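Local atomic coordinates of Amuc_1100 (Akkermansia muciniphila, PDB entry 6LAD), a protein that belongs to the outer membrane, is probably related to type II secretion components and may act through toll-like receptor 2, its molecular role being unsettled. Residues N44-A49 with N278-Q283; Y57-A62 with G196-L201; I178-D183 with V268-N273. All blocks are in the same frame, centred on the assembly; numbering follows the deposited sequence.

Helix 35-51 comes first in the modelled chain and meets the C-terminal tail in contact 1, which closes a loop that takes in almost the whole modelled chain. The short helical turn 58-61 follows; in contact 2 it reaches the connection between helix 184-195 and strand 201-211. Strand 171-182 then pairs with strand 266-277 in contact 3. Contacts 2 and 3 both fall within the span of contact 1, and they cross, their segments following in the order 57-62, 178-183, 196-201, 268-273. Contact 3 lies inside the sheet, contact 2 fastens an N-terminal segment at its edge strand, and contact 1, about 34 Å from contact 3 between centres, joins the two terminal regions.

Contact 1 of 3, residues N44-A49 with N278-Q283; sequences NRYAKA and NQPKAQ
The Y46 ring has P280 over one face, with P280 CD 3.5 Å from the ring centroid and 15° off its normal in a CH-pi contact displaced toward the rim. N278 lies at the ring's edge, its backbone O 3.3 Å from Y46 CE1 and its OD1 near CD1. The R45 guanidinium takes N278 OD1 at its own edge, in its plane, while the two flat groups stand nearly perpendicular. R45 NH1 donates to N278 OD1 at 3.1 Å with an N-H...O angle of 159°, from above the amide plane; R45 NH2 adds a weak bond to the same oxygen at 3.4 Å. These residues join helix 35-51 to the irregular tail that leaves strand 266-277, so the first modelled helix packs on the C-terminal tail at the surface. CG of Y46 swings anti to the backbone N (chi1 168°), which carries the ring out from the helix onto P280. A serine in place of Y46 would probably leave the proline ring without its aromatic partner and open a gap between helix and tail. The guanidinium has a stronger partner within its own helix, E42, whose OE1 forms a salt bridge with R45 NE; E42 OE2 also accepts a hydrogen bond from the backbone N of K281. A49 CB approaches N278 OD1 at 3.9 Å, and N278 ND2 bonds weakly to Q168 OE1.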
# COMPACT_ATOMS: atom_id res chain seq x y z
N ASN A 44 12.70 -0.84 24.00
CA ASN A 44 14.00 -0.24 23.73
C ASN A 44 14.53 -0.66 22.36
O ASN A 44 15.20 0.14 21.68
CB ASN A 44 14.99 -0.59 24.84
CG ASN A 44 14.79 0.26 26.09
OD1 ASN A 44 15.28 1.38 26.18
ND2 ASN A 44 14.08 -0.30 27.07
N ARG A 45 14.22 -1.88 21.92
CA ARG A 45 14.60 -2.28 20.57
C ARG A 45 13.95 -1.36 19.54
O ARG A 45 14.63 -0.84 18.64
CB ARG A 45 14.21 -3.73 20.31
CG ARG A 45 14.61 -4.16 18.92
CD ARG A 45 13.72 -5.28 18.41
NE ARG A 45 12.31 -4.89 18.36
CZ ARG A 45 11.77 -4.12 17.42
NH1 ARG A 45 12.52 -3.60 16.45
NH2 ARG A 45 10.47 -3.84 17.46
N TYR A 46 12.65 -1.14 19.68
CA TYR A 46 11.92 -0.25 18.77
C TYR A 46 12.46 1.17 18.82
O TYR A 46 12.64 1.81 17.79
CB TYR A 46 10.44 -0.25 19.14
CG TYR A 46 9.61 0.81 18.48
CD1 TYR A 46 9.39 0.80 17.11
CD2 TYR A 46 9.05 1.83 19.23
CE1 TYR A 46 8.61 1.78 16.51
CE2 TYR A 46 8.28 2.81 18.64
CZ TYR A 46 8.07 2.79 17.28
OH TYR A 46 7.29 3.78 16.70
N ALA A 47 12.76 1.67 20.02
CA ALA A 47 13.26 3.04 20.14
C ALA A 47 14.58 3.19 19.41
O ALA A 47 14.81 4.20 18.72
CB ALA A 47 13.40 3.42 21.61
N LYS A 48 15.48 2.21 19.54
CA LYS A 48 16.71 2.28 18.76
C LYS A 48 16.46 2.09 17.27
O LYS A 48 17.14 2.72 16.44
CB LYS A 48 17.73 1.27 19.29
CG LYS A 48 18.42 1.78 20.56
CD LYS A 48 19.57 0.89 21.03
CE LYS A 48 20.50 1.68 21.94
NZ LYS A 48 19.75 2.49 22.96
N ALA A 49 15.47 1.27 16.89
CA ALA A 49 15.17 1.07 15.48
C ALA A 49 14.73 2.37 14.81
O ALA A 49 15.22 2.71 13.72
CB ALA A 49 14.08 0.01 15.32
N ASN A 278 9.06 -0.40 10.93
CA ASN A 278 8.91 -1.45 11.93
C ASN A 278 8.14 -0.96 13.15
O ASN A 278 8.33 0.16 13.62
CB ASN A 278 10.30 -1.95 12.36
CG ASN A 278 10.33 -2.49 13.80
OD1 ASN A 278 10.64 -1.76 14.75
ND2 ASN A 278 10.04 -3.78 13.96
N GLN A 279 7.24 -1.81 13.64
CA GLN A 279 6.39 -1.48 14.77
C GLN A 279 6.71 -2.35 15.98
O GLN A 279 7.15 -3.50 15.84
CB GLN A 279 4.91 -1.62 14.43
CG GLN A 279 4.53 -0.72 13.30
CD GLN A 279 4.61 0.72 13.74
OE1 GLN A 279 4.07 1.09 14.79
NE2 GLN A 279 5.31 1.54 12.96
N PRO A 280 6.50 -1.83 17.19
CA PRO A 280 6.61 -2.67 18.39
C PRO A 280 5.40 -3.57 18.53
O PRO A 280 4.27 -3.19 18.19
CB PRO A 280 6.69 -1.64 19.52
CG PRO A 280 5.90 -0.49 19.01
CD PRO A 280 6.13 -0.45 17.52
N LYS A 281 5.64 -4.77 19.04
CA LYS A 281 4.58 -5.74 19.32
C LYS A 281 4.54 -6.05 20.81
O LYS A 281 5.59 -6.09 21.47
CB LYS A 281 4.78 -7.03 18.50
CG LYS A 281 4.16 -6.99 17.11
CD LYS A 281 4.88 -6.00 16.19
CE LYS A 281 4.13 -5.78 14.88
NZ LYS A 281 3.93 -7.06 14.14
N ALA A 282 3.34 -6.26 21.34
CA ALA A 282 3.16 -6.61 22.74
C ALA A 282 1.94 -7.51 22.87
O ALA A 282 0.82 -7.08 22.55
CB ALA A 282 3.02 -5.37 23.62
N GLN A 283 2.15 -8.74 23.31
CA GLN A 283 1.06 -9.68 23.53
C GLN A 283 0.30 -9.34 24.80
O GLN A 283 0.81 -8.67 25.71
CB GLN A 283 1.60 -11.12 23.61
CG GLN A 283 2.16 -11.66 22.30
CD GLN A 283 2.48 -13.14 22.37
OE1 GLN A 283 3.00 -13.64 23.38
NE2 GLN A 283 2.16 -13.87 21.31

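Contact 2 of 3, residues Y57-A62 with G196-L201; sequences YKPFLA and GMQDYL
F60 and D199 bring the backbones closest, with CA atoms 5.4 Å apart, and P59 faces Q198 next to them. Y57-A62 makes a short, loosely formed helical turn, with F60 N bonded to Y57 O and L61 N to K58 O; G196-L201 is an irregular connection. That connection closes the crossover of a split beta-alpha-beta unit, leading from helix 184-195 into the edge strand 201-211, so the turn packs where the chain re-enters the sheet. No direct hydrogen bond crosses the contact. A water between P59 O and D199 O, 3.0 Å from D199 O, may link the two carbonyls, though this bridge is doubtful. D199 O also accepts a bond from S63 OG, and the D199 carboxylate is held elsewhere, OD2 by S130 OG.

F60 buries more surface than any other residue here. Its CG is anti to the carbonyl carbon (chi1 -58°), and from there the ring enters the bend formed by M197 to L201. L201 CB sits over one face, 3.9 Å from the ring centroid and 14° off the normal, a CH-pi contact, while M197 O lies at the edge, 3.4 Å from F60 CE1. L201 CD1 reaches F60 CZ at 4.0 Å. The end of Q198 leans against the P59 ring, with NE2 3.8 Å from P59 CG. F277 of strand 266-277 touches F60, Y57 and L201. The other L201 branch turns to the tyrosine, its CD2 lying 3.6 Å from Y57 CE1.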
# COMPACT_ATOMS: atom_id res chain seq x y z
N TYR A 57 12.66 10.27 7.12
CA TYR A 57 11.52 9.38 7.21
C TYR A 57 10.48 9.80 8.23
O TYR A 57 9.46 9.11 8.35
CB TYR A 57 12.00 7.96 7.52
CG TYR A 57 12.75 7.31 6.38
CD1 TYR A 57 12.41 7.57 5.06
CD2 TYR A 57 13.75 6.38 6.63
CE1 TYR A 57 13.07 6.97 4.01
CE2 TYR A 57 14.43 5.76 5.58
CZ TYR A 57 14.08 6.06 4.27
OH TYR A 57 14.72 5.45 3.22
N LYS A 58 10.67 10.91 8.95
CA LYS A 58 9.73 11.23 10.02
C LYS A 58 8.28 11.36 9.56
O LYS A 58 7.40 10.77 10.21
CB LYS A 58 10.15 12.52 10.75
CG LYS A 58 11.13 12.32 11.90
CD LYS A 58 10.45 11.68 13.11
CE LYS A 58 11.33 11.72 14.36
NZ LYS A 58 12.61 10.98 14.18
N PRO A 59 7.96 12.05 8.46
CA PRO A 59 6.55 12.18 8.08
C PRO A 59 5.87 10.85 7.77
O PRO A 59 4.64 10.77 7.89
CB PRO A 59 6.59 13.08 6.84
CG PRO A 59 7.89 13.76 6.90
CD PRO A 59 8.83 12.79 7.53
N PHE A 60 6.63 9.81 7.41
CA PHE A 60 6.06 8.51 7.06
C PHE A 60 5.82 7.60 8.25
O PHE A 60 5.11 6.60 8.10
CB PHE A 60 6.97 7.80 6.05
CG PHE A 60 7.19 8.60 4.81
CD1 PHE A 60 6.16 8.83 3.92
CD2 PHE A 60 8.43 9.19 4.56
CE1 PHE A 60 6.36 9.59 2.79
CE2 PHE A 60 8.63 9.95 3.44
CZ PHE A 60 7.60 10.15 2.56
N LEU A 61 6.36 7.92 9.43
CA LEU A 61 6.27 7.02 10.58
C LEU A 61 4.85 6.88 11.13
O LEU A 61 4.44 5.77 11.49
CB LEU A 61 7.18 7.52 11.69
CG LEU A 61 8.67 7.42 11.38
CD1 LEU A 61 9.44 8.33 12.30
CD2 LEU A 61 9.12 5.98 11.55
N ALA A 62 4.08 7.97 11.17
CA ALA A 62 2.76 7.91 11.81
C ALA A 62 1.86 6.87 11.15
O ALA A 62 1.20 6.08 11.83
CB ALA A 62 2.09 9.28 11.79
N GLY A 196 5.64 13.00 -4.63
CA GLY A 196 5.33 13.99 -3.63
C GLY A 196 4.58 13.52 -2.40
O GLY A 196 4.29 14.33 -1.52
N MET A 197 4.26 12.24 -2.29
CA MET A 197 3.42 11.77 -1.19
C MET A 197 4.14 11.94 0.14
O MET A 197 5.33 11.63 0.27
CB MET A 197 3.04 10.31 -1.40
CG MET A 197 2.03 10.11 -2.48
SD MET A 197 1.66 8.39 -2.72
CE MET A 197 0.74 8.07 -1.22
N GLN A 198 3.43 12.48 1.12
CA GLN A 198 3.99 12.68 2.45
C GLN A 198 3.46 11.70 3.48
O GLN A 198 3.99 11.66 4.60
CB GLN A 198 3.73 14.12 2.93
CG GLN A 198 4.76 15.17 2.45
CD GLN A 198 6.11 15.06 3.19
OE1 GLN A 198 6.96 14.24 2.83
NE2 GLN A 198 6.30 15.88 4.23
N ASP A 199 2.40 10.94 3.18
CA ASP A 199 1.80 10.05 4.16
C ASP A 199 2.30 8.61 4.07
O ASP A 199 2.45 7.95 5.10
CB ASP A 199 0.27 10.06 4.02
CG ASP A 199 -0.19 9.79 2.59
OD1 ASP A 199 0.68 9.66 1.69
OD2 ASP A 199 -1.43 9.69 2.37
N TYR A 200 2.58 8.10 2.87
CA TYR A 200 3.08 6.75 2.67
C TYR A 200 4.26 6.77 1.71
O TYR A 200 4.25 7.52 0.73
CB TYR A 200 2.00 5.83 2.10
CG TYR A 200 0.83 5.65 3.02
CD1 TYR A 200 0.84 4.64 3.98
CD2 TYR A 200 -0.26 6.50 2.96
CE1 TYR A 200 -0.23 4.46 4.84
CE2 TYR A 200 -1.34 6.33 3.82
CZ TYR A 200 -1.32 5.31 4.76
OH TYR A 200 -2.36 5.13 5.64
N LEU A 201 5.26 5.94 1.98
CA LEU A 201 6.48 5.94 1.18
C LEU A 201 6.43 4.80 0.18
O LEU A 201 6.60 3.63 0.55
CB LEU A 201 7.70 5.83 2.07
CG LEU A 201 9.03 5.87 1.30
CD1 LEU A 201 9.11 7.10 0.43
CD2 LEU A 201 10.18 5.84 2.28
O HOH W 1 2.74 9.18 7.86

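Contact 3 of 3, residues I178-D183 with V268-N273; sequences IAFQGD and VQVSLN
V268 O is met by two groups of the neighbouring strand: F180 N donates to it at 2.9 Å, in the carbonyl plane, and A179 CA lies 3.2 Å from it in a CA-H...O contact. I178 O is used in the same way, taking V270 N at 2.9 Å in a nearly straight bond (174°) while Q269 CA approaches at 3.5 Å. The bonds I178 N to V270 O and V268 N to F180 O complete two hydrogen-bonded antiparallel pairs, I178 with V270 and F180 with V268; A179 and Q269 form the non-hydrogen-bonded pair between them. Strand 266-277 lies between strands 171-182 and 201-211, which run parallel to each other and are joined through helix 184-195: a split beta-alpha-beta unit, as in ferredoxin-like folds. That helix covers the face bearing I178, F180, V268, V270 and L272, with V187, A190, M191 and I194 touching it. With CG of F180 lying between the backbone N and the carbonyl carbon (chi1 53°), the ring lies alongside V268, whose CB stands over one face in a CH-pi contact, 4.0 Å from the ring centroid. V270 CG2 meets F180 CE2 at 3.8 Å. Farther along, I178 CG1 packs on V270 CB, and I178 CD1 reaches L272 CD1 at 3.9 Å. On the other face, Q269 extends beside A179 to bond K145 NZ through OE1.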
# COMPACT_ATOMS: atom_id res chain seq x y z
N ILE A 178 1.39 -1.52 -10.58
CA ILE A 178 0.18 -0.88 -11.08
C ILE A 178 0.35 -0.66 -12.57
O ILE A 178 1.46 -0.57 -13.09
CB ILE A 178 -0.17 0.46 -10.38
CG1 ILE A 178 0.89 1.51 -10.68
CG2 ILE A 178 -0.31 0.31 -8.87
CD1 ILE A 178 0.80 2.67 -9.73
N ALA A 179 -0.78 -0.61 -13.27
CA ALA A 179 -0.77 -0.35 -14.69
C ALA A 179 -1.91 0.61 -15.00
O ALA A 179 -3.01 0.47 -14.45
CB ALA A 179 -0.92 -1.63 -15.51
N PHE A 180 -1.64 1.58 -15.85
CA PHE A 180 -2.66 2.54 -16.22
C PHE A 180 -2.37 3.04 -17.62
O PHE A 180 -1.37 2.67 -18.24
CB PHE A 180 -2.74 3.68 -15.19
CG PHE A 180 -1.42 4.35 -14.92
CD1 PHE A 180 -1.00 5.41 -15.70
CD2 PHE A 180 -0.61 3.92 -13.88
CE1 PHE A 180 0.20 6.02 -15.45
CE2 PHE A 180 0.58 4.52 -13.63
CZ PHE A 180 1.00 5.57 -14.42
N GLN A 181 -3.25 3.89 -18.12
CA GLN A 181 -3.18 4.38 -19.47
C GLN A 181 -3.53 5.86 -19.46
O GLN A 181 -4.49 6.27 -18.79
CB GLN A 181 -4.13 3.63 -20.39
CG GLN A 181 -4.16 4.19 -21.80
CD GLN A 181 -5.05 3.42 -22.73
OE1 GLN A 181 -4.89 2.21 -22.92
NE2 GLN A 181 -6.02 4.11 -23.33
N GLY A 182 -2.73 6.65 -20.18
CA GLY A 182 -3.01 8.07 -20.31
C GLY A 182 -2.00 8.74 -21.22
O GLY A 182 -1.04 8.12 -21.70
N ASP A 183 -2.22 10.03 -21.46
CA ASP A 183 -1.30 10.80 -22.29
C ASP A 183 -0.04 11.17 -21.50
O ASP A 183 0.06 10.89 -20.30
CB ASP A 183 -2.01 12.02 -22.88
CG ASP A 183 -2.58 12.96 -21.82
OD1 ASP A 183 -2.55 12.63 -20.63
OD2 ASP A 183 -3.08 14.05 -22.20
N VAL A 268 1.26 2.46 -19.33
CA VAL A 268 2.34 2.54 -18.36
C VAL A 268 2.19 1.41 -17.35
O VAL A 268 1.09 1.13 -16.86
CB VAL A 268 2.33 3.90 -17.63
CG1 VAL A 268 3.51 4.00 -16.70
CG2 VAL A 268 2.31 5.04 -18.63
N GLN A 269 3.31 0.77 -17.04
CA GLN A 269 3.36 -0.21 -15.96
C GLN A 269 4.47 0.21 -15.00
O GLN A 269 5.60 0.43 -15.42
CB GLN A 269 3.60 -1.61 -16.51
CG GLN A 269 3.42 -2.72 -15.50
CD GLN A 269 3.26 -4.07 -16.19
OE1 GLN A 269 2.90 -5.07 -15.55
NE2 GLN A 269 3.50 -4.11 -17.51
N VAL A 270 4.12 0.33 -13.72
CA VAL A 270 5.02 0.82 -12.69
C VAL A 270 5.20 -0.26 -11.64
O VAL A 270 4.22 -0.80 -11.10
CB VAL A 270 4.50 2.12 -12.06
CG1 VAL A 270 5.54 2.68 -11.11
CG2 VAL A 270 4.13 3.14 -13.13
N SER A 271 6.46 -0.59 -11.37
CA SER A 271 6.84 -1.54 -10.33
C SER A 271 7.33 -0.76 -9.12
O SER A 271 8.29 0.02 -9.24
CB SER A 271 7.94 -2.45 -10.87
OG SER A 271 8.41 -3.34 -9.88
N LEU A 272 6.68 -0.98 -7.96
CA LEU A 272 6.88 -0.18 -6.75
C LEU A 272 7.08 -1.05 -5.52
O LEU A 272 6.65 -2.20 -5.45
CB LEU A 272 5.67 0.73 -6.43
CG LEU A 272 5.03 1.72 -7.40
CD1 LEU A 272 3.88 1.04 -8.07
CD2 LEU A 272 4.53 2.91 -6.66
N ASN A 273 7.72 -0.45 -4.51
CA ASN A 273 7.76 -0.96 -3.15
C ASN A 273 7.15 0.07 -2.21
O ASN A 273 7.51 1.26 -2.25
CB ASN A 273 9.15 -1.27 -2.61
CG ASN A 273 9.69 -2.58 -3.10
OD1 ASN A 273 10.87 -2.68 -3.46
ND2 ASN A 273 8.84 -3.60 -3.14